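PDB 6WON: YohF from Salmonella typhimurium, which probably acts as an oxidoreductase of the short-chain dehydrogenase/reductase family, likely on acetoin. Local coordinates for residues 104-109 against 155-160; 64-69 against 117-122. All coordinates share one frame; numbering follows the deposited sequence.

Contact 1: 104-109 against 155-160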
ATOM      1  N   THR B 104     -20.531  11.540 -19.913  1.00 28.06           N
ATOM      2  CA  THR B 104     -20.527  12.938 -19.479  1.00 29.57           C
ATOM      3  C   THR B 104     -20.335  13.039 -17.973  1.00 30.36           C
ATOM      4  O   THR B 104     -19.633  13.934 -17.483  1.00 32.49           O
ATOM      5  CB  THR B 104     -21.813  13.650 -19.926  1.00 27.24           C
ATOM      6  OG1 THR B 104     -21.777  15.027 -19.520  1.00 35.39           O
ATOM      7  CG2 THR B 104     -23.059  13.003 -19.330  1.00 24.60           C
ATOM      8  N   GLN B 105     -20.914  12.104 -17.224  1.00 28.41           N
ATOM      9  CA  GLN B 105     -20.775  12.132 -15.779  1.00 28.33           C
ATOM     10  C   GLN B 105     -19.372  11.724 -15.354  1.00 26.49           C
ATOM     11  O   GLN B 105     -18.794  12.330 -14.443  1.00 24.01           O
ATOM     12  CB  GLN B 105     -21.815  11.218 -15.148  1.00 30.07           C
ATOM     13  CG  GLN B 105     -21.745  11.206 -13.641  1.00 34.98           C
ATOM     14  CD  GLN B 105     -22.949  10.545 -13.016  1.00 39.33           C
ATOM     15  OE1 GLN B 105     -23.444   9.519 -13.508  1.00 41.34           O
ATOM     16  NE2 GLN B 105     -23.446  11.137 -11.936  1.00 38.93           N
ATOM     17  N   TRP B 106     -18.816  10.693 -16.000  1.00 28.65           N
ATOM     18  CA  TRP B 106     -17.421  10.317 -15.774  1.00 25.67           C
ATOM     19  C   TRP B 106     -16.509  11.525 -15.957  1.00 24.58           C
ATOM     20  O   TRP B 106     -15.666  11.827 -15.101  1.00 26.42           O
ATOM     21  CB  TRP B 106     -17.037   9.180 -16.740  1.00 23.06           C
ATOM     22  CG  TRP B 106     -15.593   8.792 -16.753  1.00 23.93           C
ATOM     23  CD1 TRP B 106     -14.614   9.281 -17.575  1.00 27.41           C
ATOM     24  CD2 TRP B 106     -14.959   7.798 -15.923  1.00 24.03           C
ATOM     25  NE1 TRP B 106     -13.410   8.665 -17.298  1.00 24.65           N
ATOM     26  CE2 TRP B 106     -13.595   7.758 -16.287  1.00 24.95           C
ATOM     27  CE3 TRP B 106     -15.408   6.967 -14.893  1.00 20.18           C
ATOM     28  CZ2 TRP B 106     -12.676   6.903 -15.664  1.00 24.66           C
ATOM     29  CZ3 TRP B 106     -14.496   6.116 -14.276  1.00 21.69           C
ATOM     30  CH2 TRP B 106     -13.146   6.093 -14.663  1.00 21.76           C
ATOM     31  N   ARG B 107     -16.696  12.258 -17.056  1.00 20.00           N
ATOM     32  CA  ARG B 107     -15.827  13.398 -17.326  1.00 23.57           C
ATOM     33  C   ARG B 107     -16.089  14.538 -16.353  1.00 25.26           C
ATOM     34  O   ARG B 107     -15.156  15.237 -15.944  1.00 24.30           O
ATOM     35  CB  ARG B 107     -16.016  13.879 -18.763  1.00 26.32           C
ATOM     36  CG  ARG B 107     -15.360  12.980 -19.797  1.00 30.10           C
ATOM     37  CD  ARG B 107     -13.997  13.505 -20.199  1.00 35.96           C
ATOM     38  NE  ARG B 107     -13.066  13.578 -19.069  1.00 38.11           N
ATOM     39  CZ  ARG B 107     -12.629  14.709 -18.510  1.00 35.78           C
ATOM     40  NH1 ARG B 107     -13.015  15.903 -18.974  1.00 35.47           N
ATOM     41  NH2 ARG B 107     -11.781  14.642 -17.494  1.00 29.33           N
ATOM     42  N   GLN B 108     -17.354  14.754 -15.989  1.00 29.37           N
ATOM     43  CA  GLN B 108     -17.677  15.820 -15.045  1.00 30.40           C
ATOM     44  C   GLN B 108     -17.004  15.581 -13.692  1.00 26.25           C
ATOM     45  O   GLN B 108     -16.441  16.509 -13.099  1.00 24.95           O
ATOM     46  CB  GLN B 108     -19.195  15.929 -14.893  1.00 35.50           C
ATOM     47  CG  GLN B 108     -19.654  17.037 -13.972  1.00 45.23           C
ATOM     48  CD  GLN B 108     -20.095  16.517 -12.607  1.00 53.19           C
ATOM     49  OE1 GLN B 108     -19.573  16.934 -11.570  1.00 52.62           O
ATOM     50  NE2 GLN B 108     -21.060  15.592 -12.604  1.00 57.97           N
ATOM     51  N   ILE B 109     -17.021  14.335 -13.204  1.00 22.29           N
ATOM     52  CA  ILE B 109     -16.394  14.032 -11.918  1.00 21.15           C
ATOM     53  C   ILE B 109     -14.880  14.230 -11.992  1.00 21.66           C
ATOM     54  O   ILE B 109     -14.270  14.813 -11.084  1.00 22.41           O
ATOM     55  CB  ILE B 109     -16.775  12.607 -11.469  1.00 21.87           C
ATOM     56  CG1 ILE B 109     -18.255  12.580 -11.070  1.00 25.07           C
ATOM     57  CG2 ILE B 109     -15.887  12.147 -10.329  1.00 21.35           C
ATOM     58  CD1 ILE B 109     -18.961  11.253 -11.362  1.00 26.89           C
ATOM     59  N   TYR B 155     -15.569   8.693  -8.868  1.00 22.32           N
ATOM     60  CA  TYR B 155     -14.990   9.409  -7.734  1.00 23.41           C
ATOM     61  C   TYR B 155     -13.742   8.697  -7.220  1.00 23.07           C
ATOM     62  O   TYR B 155     -12.712   9.333  -6.963  1.00 19.97           O
ATOM     63  CB  TYR B 155     -16.062   9.547  -6.656  1.00 25.33           C
ATOM     64  CG  TYR B 155     -15.629  10.064  -5.314  1.00 24.90           C
ATOM     65  CD1 TYR B 155     -15.516  11.426  -5.070  1.00 22.96           C
ATOM     66  CD2 TYR B 155     -15.370   9.181  -4.274  1.00 27.09           C
ATOM     67  CE1 TYR B 155     -15.131  11.889  -3.833  1.00 27.16           C
ATOM     68  CE2 TYR B 155     -14.993   9.629  -3.042  1.00 28.98           C
ATOM     69  CZ  TYR B 155     -14.874  10.975  -2.819  1.00 29.65           C
ATOM     70  OH  TYR B 155     -14.486  11.394  -1.569  1.00 33.87           O
ATOM     71  N   THR B 156     -13.799   7.369  -7.109  1.00 23.21           N
ATOM     72  CA  THR B 156     -12.636   6.606  -6.655  1.00 19.20           C
ATOM     73  C   THR B 156     -11.466   6.773  -7.610  1.00 20.88           C
ATOM     74  O   THR B 156     -10.327   7.003  -7.189  1.00 20.16           O
ATOM     75  CB  THR B 156     -13.002   5.132  -6.535  1.00 24.16           C
ATOM     76  OG1 THR B 156     -14.058   4.971  -5.577  1.00 22.61           O
ATOM     77  CG2 THR B 156     -11.773   4.296  -6.153  1.00 23.83           C
ATOM     78  N   ALA B 157     -11.729   6.654  -8.911  1.00 23.10           N
ATOM     79  CA  ALA B 157     -10.649   6.761  -9.884  1.00 19.84           C
ATOM     80  C   ALA B 157     -10.032   8.150  -9.860  1.00 19.75           C
ATOM     81  O   ALA B 157      -8.811   8.296  -9.968  1.00 23.77           O
ATOM     82  CB  ALA B 157     -11.163   6.427 -11.286  1.00 18.36           C
ATOM     83  N   ALA B 158     -10.860   9.180  -9.719  1.00 20.70           N
ATOM     84  CA  ALA B 158     -10.332  10.544  -9.686  1.00 23.21           C
ATOM     85  C   ALA B 158      -9.530  10.810  -8.410  1.00 23.07           C
ATOM     86  O   ALA B 158      -8.515  11.518  -8.449  1.00 24.22           O
ATOM     87  CB  ALA B 158     -11.469  11.550  -9.831  1.00 19.27           C
ATOM     88  N   LYS B 159      -9.968  10.264  -7.267  1.00 24.21           N
ATOM     89  CA  LYS B 159      -9.177  10.408  -6.043  1.00 22.07           C
ATOM     90  C   LYS B 159      -7.847   9.681  -6.165  1.00 20.20           C
ATOM     91  O   LYS B 159      -6.808  10.210  -5.751  1.00 19.60           O
ATOM     92  CB  LYS B 159      -9.958   9.896  -4.833  1.00 21.03           C
ATOM     93  CG  LYS B 159     -11.116  10.806  -4.410  1.00 20.58           C
ATOM     94  CD  LYS B 159     -10.628  12.131  -3.838  1.00 22.11           C
ATOM     95  CE  LYS B 159     -11.802  13.088  -3.595  1.00 28.26           C
ATOM     96  NZ  LYS B 159     -11.327  14.347  -2.947  1.00 33.24           N
ATOM     97  N   HIS B 160      -7.863   8.470  -6.742  1.00 23.31           N
ATOM     98  CA  HIS B 160      -6.622   7.759  -7.052  1.00 21.32           C
ATOM     99  C   HIS B 160      -5.728   8.593  -7.956  1.00 19.92           C
ATOM    100  O   HIS B 160      -4.514   8.685  -7.734  1.00 22.23           O
ATOM    101  CB  HIS B 160      -6.928   6.417  -7.730  1.00 19.02           C
ATOM    102  CG  HIS B 160      -7.219   5.301  -6.774  1.00 19.75           C
ATOM    103  ND1 HIS B 160      -8.342   5.283  -5.969  1.00 19.11           N
ATOM    104  CD2 HIS B 160      -6.543   4.158  -6.503  1.00 17.52           C
ATOM    105  CE1 HIS B 160      -8.339   4.178  -5.244  1.00 20.08           C
ATOM    106  NE2 HIS B 160      -7.260   3.479  -5.549  1.00 19.10           N
TER

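Contact 2: 64-69 against 117-122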
ATOM      1  N   SER B  64     -16.116  24.101 -13.349  1.00 59.82           N
ATOM      2  CA  SER B  64     -16.900  23.269 -14.248  1.00 61.67           C
ATOM      3  C   SER B  64     -16.498  23.465 -15.704  1.00 62.31           C
ATOM      4  O   SER B  64     -16.680  22.551 -16.521  1.00 61.09           O
ATOM      5  CB  SER B  64     -18.393  23.553 -14.047  1.00 63.76           C
ATOM      6  OG  SER B  64     -18.861  24.581 -14.909  1.00 64.17           O
ATOM      7  N   GLN B  65     -15.949  24.632 -16.054  1.00 60.47           N
ATOM      8  CA  GLN B  65     -15.488  24.902 -17.415  1.00 60.02           C
ATOM      9  C   GLN B  65     -13.997  25.220 -17.367  1.00 54.75           C
ATOM     10  O   GLN B  65     -13.594  26.300 -16.924  1.00 53.49           O
ATOM     11  CB  GLN B  65     -16.287  26.032 -18.052  1.00 61.67           C
ATOM     12  CG  GLN B  65     -17.776  25.761 -18.068  1.00 66.95           C
ATOM     13  CD  GLN B  65     -18.419  26.149 -19.379  1.00 74.11           C
ATOM     14  OE1 GLN B  65     -18.209  25.488 -20.398  1.00 77.31           O
ATOM     15  NE2 GLN B  65     -19.201  27.231 -19.370  1.00 75.71           N
ATOM     16  N   LEU B  66     -13.183  24.271 -17.819  1.00 49.14           N
ATOM     17  CA  LEU B  66     -11.737  24.358 -17.759  1.00 43.22           C
ATOM     18  C   LEU B  66     -11.157  24.476 -19.166  1.00 45.58           C
ATOM     19  O   LEU B  66     -11.780  24.027 -20.135  1.00 43.39           O
ATOM     20  CB  LEU B  66     -11.161  23.124 -17.056  1.00 36.08           C
ATOM     21  CG  LEU B  66     -11.664  22.851 -15.636  1.00 36.08           C
ATOM     22  CD1 LEU B  66     -10.982  21.610 -15.052  1.00 37.15           C
ATOM     23  CD2 LEU B  66     -11.449  24.054 -14.722  1.00 33.62           C
ATOM     24  N   PRO B  67      -9.963  25.076 -19.324  1.00 41.28           N
ATOM     25  CA  PRO B  67      -9.075  25.573 -18.265  1.00 39.67           C
ATOM     26  C   PRO B  67      -9.439  26.960 -17.718  1.00 37.21           C
ATOM     27  O   PRO B  67      -8.851  27.379 -16.725  1.00 37.33           O
ATOM     28  CB  PRO B  67      -7.720  25.624 -18.969  1.00 39.66           C
ATOM     29  CG  PRO B  67      -8.077  26.000 -20.375  1.00 37.61           C
ATOM     30  CD  PRO B  67      -9.396  25.326 -20.665  1.00 44.49           C
ATOM     31  N   GLU B  68     -10.409  27.641 -18.335  1.00 38.43           N
ATOM     32  CA  GLU B  68     -10.613  29.063 -18.053  1.00 40.99           C
ATOM     33  C   GLU B  68     -11.028  29.310 -16.606  1.00 34.90           C
ATOM     34  O   GLU B  68     -10.575  30.275 -15.986  1.00 34.33           O
ATOM     35  CB  GLU B  68     -11.652  29.646 -19.006  1.00 44.69           C
ATOM     36  CG  GLU B  68     -11.145  29.826 -20.416  1.00 52.85           C
ATOM     37  CD  GLU B  68     -11.152  28.528 -21.212  1.00 58.71           C
ATOM     38  OE1 GLU B  68     -11.729  27.521 -20.723  1.00 58.34           O
ATOM     39  OE2 GLU B  68     -10.584  28.527 -22.333  1.00 61.66           O
ATOM     40  N   GLY B  69     -11.882  28.447 -16.048  1.00 35.44           N
ATOM     41  CA  GLY B  69     -12.390  28.680 -14.703  1.00 31.72           C
ATOM     42  C   GLY B  69     -11.303  28.760 -13.651  1.00 33.76           C
ATOM     43  O   GLY B  69     -11.479  29.405 -12.614  1.00 31.75           O
ATOM     44  N   ALA B 117      -7.833  20.552  -9.611  1.00 26.72           N
ATOM     45  CA  ALA B 117      -6.688  20.549  -8.707  1.00 25.89           C
ATOM     46  C   ALA B 117      -5.377  20.600  -9.475  1.00 24.71           C
ATOM     47  O   ALA B 117      -4.424  21.259  -9.046  1.00 25.34           O
ATOM     48  CB  ALA B 117      -6.725  19.307  -7.810  1.00 25.85           C
ATOM     49  N   PHE B 118      -5.306  19.904 -10.614  1.00 24.82           N
ATOM     50  CA  PHE B 118      -4.112  19.969 -11.449  1.00 22.93           C
ATOM     51  C   PHE B 118      -3.835  21.403 -11.911  1.00 24.32           C
ATOM     52  O   PHE B 118      -2.696  21.885 -11.833  1.00 22.01           O
ATOM     53  CB  PHE B 118      -4.270  19.038 -12.653  1.00 20.24           C
ATOM     54  CG  PHE B 118      -3.355  19.365 -13.794  1.00 20.02           C
ATOM     55  CD1 PHE B 118      -1.983  19.205 -13.671  1.00 22.39           C
ATOM     56  CD2 PHE B 118      -3.865  19.831 -14.995  1.00 22.17           C
ATOM     57  CE1 PHE B 118      -1.129  19.517 -14.737  1.00 21.89           C
ATOM     58  CE2 PHE B 118      -3.021  20.142 -16.052  1.00 24.04           C
ATOM     59  CZ  PHE B 118      -1.648  19.984 -15.918  1.00 22.19           C
ATOM     60  N   LEU B 119      -4.873  22.104 -12.386  1.00 21.49           N
ATOM     61  CA  LEU B 119      -4.686  23.449 -12.932  1.00 21.03           C
ATOM     62  C   LEU B 119      -4.388  24.468 -11.836  1.00 25.19           C
ATOM     63  O   LEU B 119      -3.525  25.337 -12.000  1.00 28.11           O
ATOM     64  CB  LEU B 119      -5.931  23.866 -13.715  1.00 24.29           C
ATOM     65  CG  LEU B 119      -6.108  23.113 -15.034  1.00 25.77           C
ATOM     66  CD1 LEU B 119      -7.384  23.538 -15.726  1.00 25.63           C
ATOM     67  CD2 LEU B 119      -4.878  23.313 -15.941  1.00 26.80           C
ATOM     68  N   CYS B 120      -5.126  24.408 -10.729  1.00 23.99           N
ATOM     69  CA  CYS B 120      -4.837  25.281  -9.597  1.00 26.18           C
ATOM     70  C   CYS B 120      -3.419  25.051  -9.087  1.00 25.79           C
ATOM     71  O   CYS B 120      -2.689  26.007  -8.803  1.00 24.85           O
ATOM     72  CB  CYS B 120      -5.866  25.043  -8.486  1.00 25.51           C
ATOM     73  SG  CYS B 120      -7.593  25.487  -8.949  1.00 29.51           S
ATOM     74  N   ALA B 121      -3.003  23.785  -9.000  1.00 23.09           N
ATOM     75  CA  ALA B 121      -1.658  23.474  -8.532  1.00 23.61           C
ATOM     76  C   ALA B 121      -0.586  24.086  -9.435  1.00 24.28           C
ATOM     77  O   ALA B 121       0.411  24.630  -8.942  1.00 23.88           O
ATOM     78  CB  ALA B 121      -1.481  21.959  -8.435  1.00 21.25           C
ATOM     79  N   GLN B 122      -0.773  24.006 -10.756  1.00 23.92           N
ATOM     80  CA  GLN B 122       0.189  24.595 -11.688  1.00 26.56           C
ATOM     81  C   GLN B 122       0.349  26.082 -11.426  1.00 29.06           C
ATOM     82  O   GLN B 122       1.469  26.602 -11.322  1.00 28.59           O
ATOM     83  CB  GLN B 122      -0.276  24.389 -13.132  1.00 26.57           C
ATOM     84  CG  GLN B 122       0.051  23.065 -13.764  1.00 28.22           C
ATOM     85  CD  GLN B 122      -0.332  23.049 -15.241  1.00 29.61           C
ATOM     86  OE1 GLN B 122      -1.450  23.423 -15.604  1.00 28.50           O
ATOM     87  NE2 GLN B 122       0.600  22.637 -16.097  1.00 25.78           N
TER

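Contact 1: 104-109 against 155-160
Apolar helix-to-helix packing joins the first turns of helices 103-131 and 153-173, with Trp106 and Ile109 meeting Tyr155, Ala157 and Ala158 on the flank of a Rossmann-type sheet. The two short segments run in roughly the same direction at 33°, their axes 9.9 Å apart at closest approach. Ile109 aims its branched CB at the partner helix: CG2, anti to the backbone N, lies 3.8 Å from Tyr155 N and so rests on the backbone of the partner rather than on the tyrosine ring. The same methyl brushes Ala158 CB more loosely, at 4.5 Å. Trp106, three residues earlier on the helix, makes the second point of contact. With CG anti to its own backbone N (chi1 173°), the indole extends until the far corner of the six-membered ring, CH2, stands 3.9 Å from Ala157 CB, an oblique approach. The indole also meets the second subunit: NE1 donates to Asp115 OD1 of that subunit, and its Phe118 stacks on the ring. Tyr155 carries its phenol away from Ile109, and Lys159 CG sits 4.1 Å above one of its faces, toward the rim. Their spacing matches the Tyr-x-x-x-Lys signature of the family, consistent with an active-site role. On the same helix, Thr156 O accepts from both His160 N and His160 ND1, the latter at 2.9 Å and from above the carbonyl plane. With a ring corner on Ala157 and a methyl over the backbone at Tyr155, the two helices are held by shape and burial, while Trp106 NE1 and Lys159 NZ find partners beyond the two segments, the lysine at Thr141 O.

Contact 2: 64-69 against 117-122
Gln122 NE2 donates to two backbone carbonyls of the second subunit, Phe98 O and Met101 O, while Leu119, one turn earlier on the same helix, reaches into the loop at Leu66 and Pro67. The helix is 103-131, one of the long helices that flank the parallel sheet of the Rossmann fold and, as in other short-chain dehydrogenases, help build a subunit interface. The loop 64-69 leads from strand 56-60 to helix 71-80, so the contact ties the loop that follows this edge strand to the middle of the interface helix. One methyl does the touching from the helix side. Leu119 holds CG anti to its carbonyl carbon (chi1 -71°), and CD1 then continues away from the backbone with chi2 at 178°, which carries it well out from the helix. There it settles in the corner between two consecutive loop residues. Leu66 CB lies 4.0 Å from Leu119 CD1, and Leu66 CD1 comes within 4.1 Å of that same methyl, the two leucines crossing obliquely. Leu66 also leans on Thr111 and Asp115 of the helix, and Phe103 of the second subunit packs on both Leu66 and Leu119. The Leu66-Pro67 peptide is cis, and both residues meet the same Leu119 methyl. Just beyond it Gly69 N bonds to Gln65 O at 2.9 Å, closing the turn ahead of helix 71-80. Pro67 offers a flank of its ring, with CB 3.9 Å from Leu119 CD1, yet the nearest approach is made by backbone: Pro67 CA stands 3.7 Å from Leu119 CD1.

How the contacts relate
Helix 103-131 serves both contacts: its first turn in contact 1, against helix 153-173, and its middle in contact 2, against the loop 64-69. The centres lie 15 Å apart and the nearest atoms about 7 Å, so the two do not touch. Contact 1 is fully buried and joins two regular helices through several side chains, next to the probable active site. Contact 2 is only partly buried, smaller, and hangs on one leucine methyl against an irregular turn. Both are apolar, and both border the second subunit, the contact 1 region of one chain meeting the contact 2 region of the other across the interface.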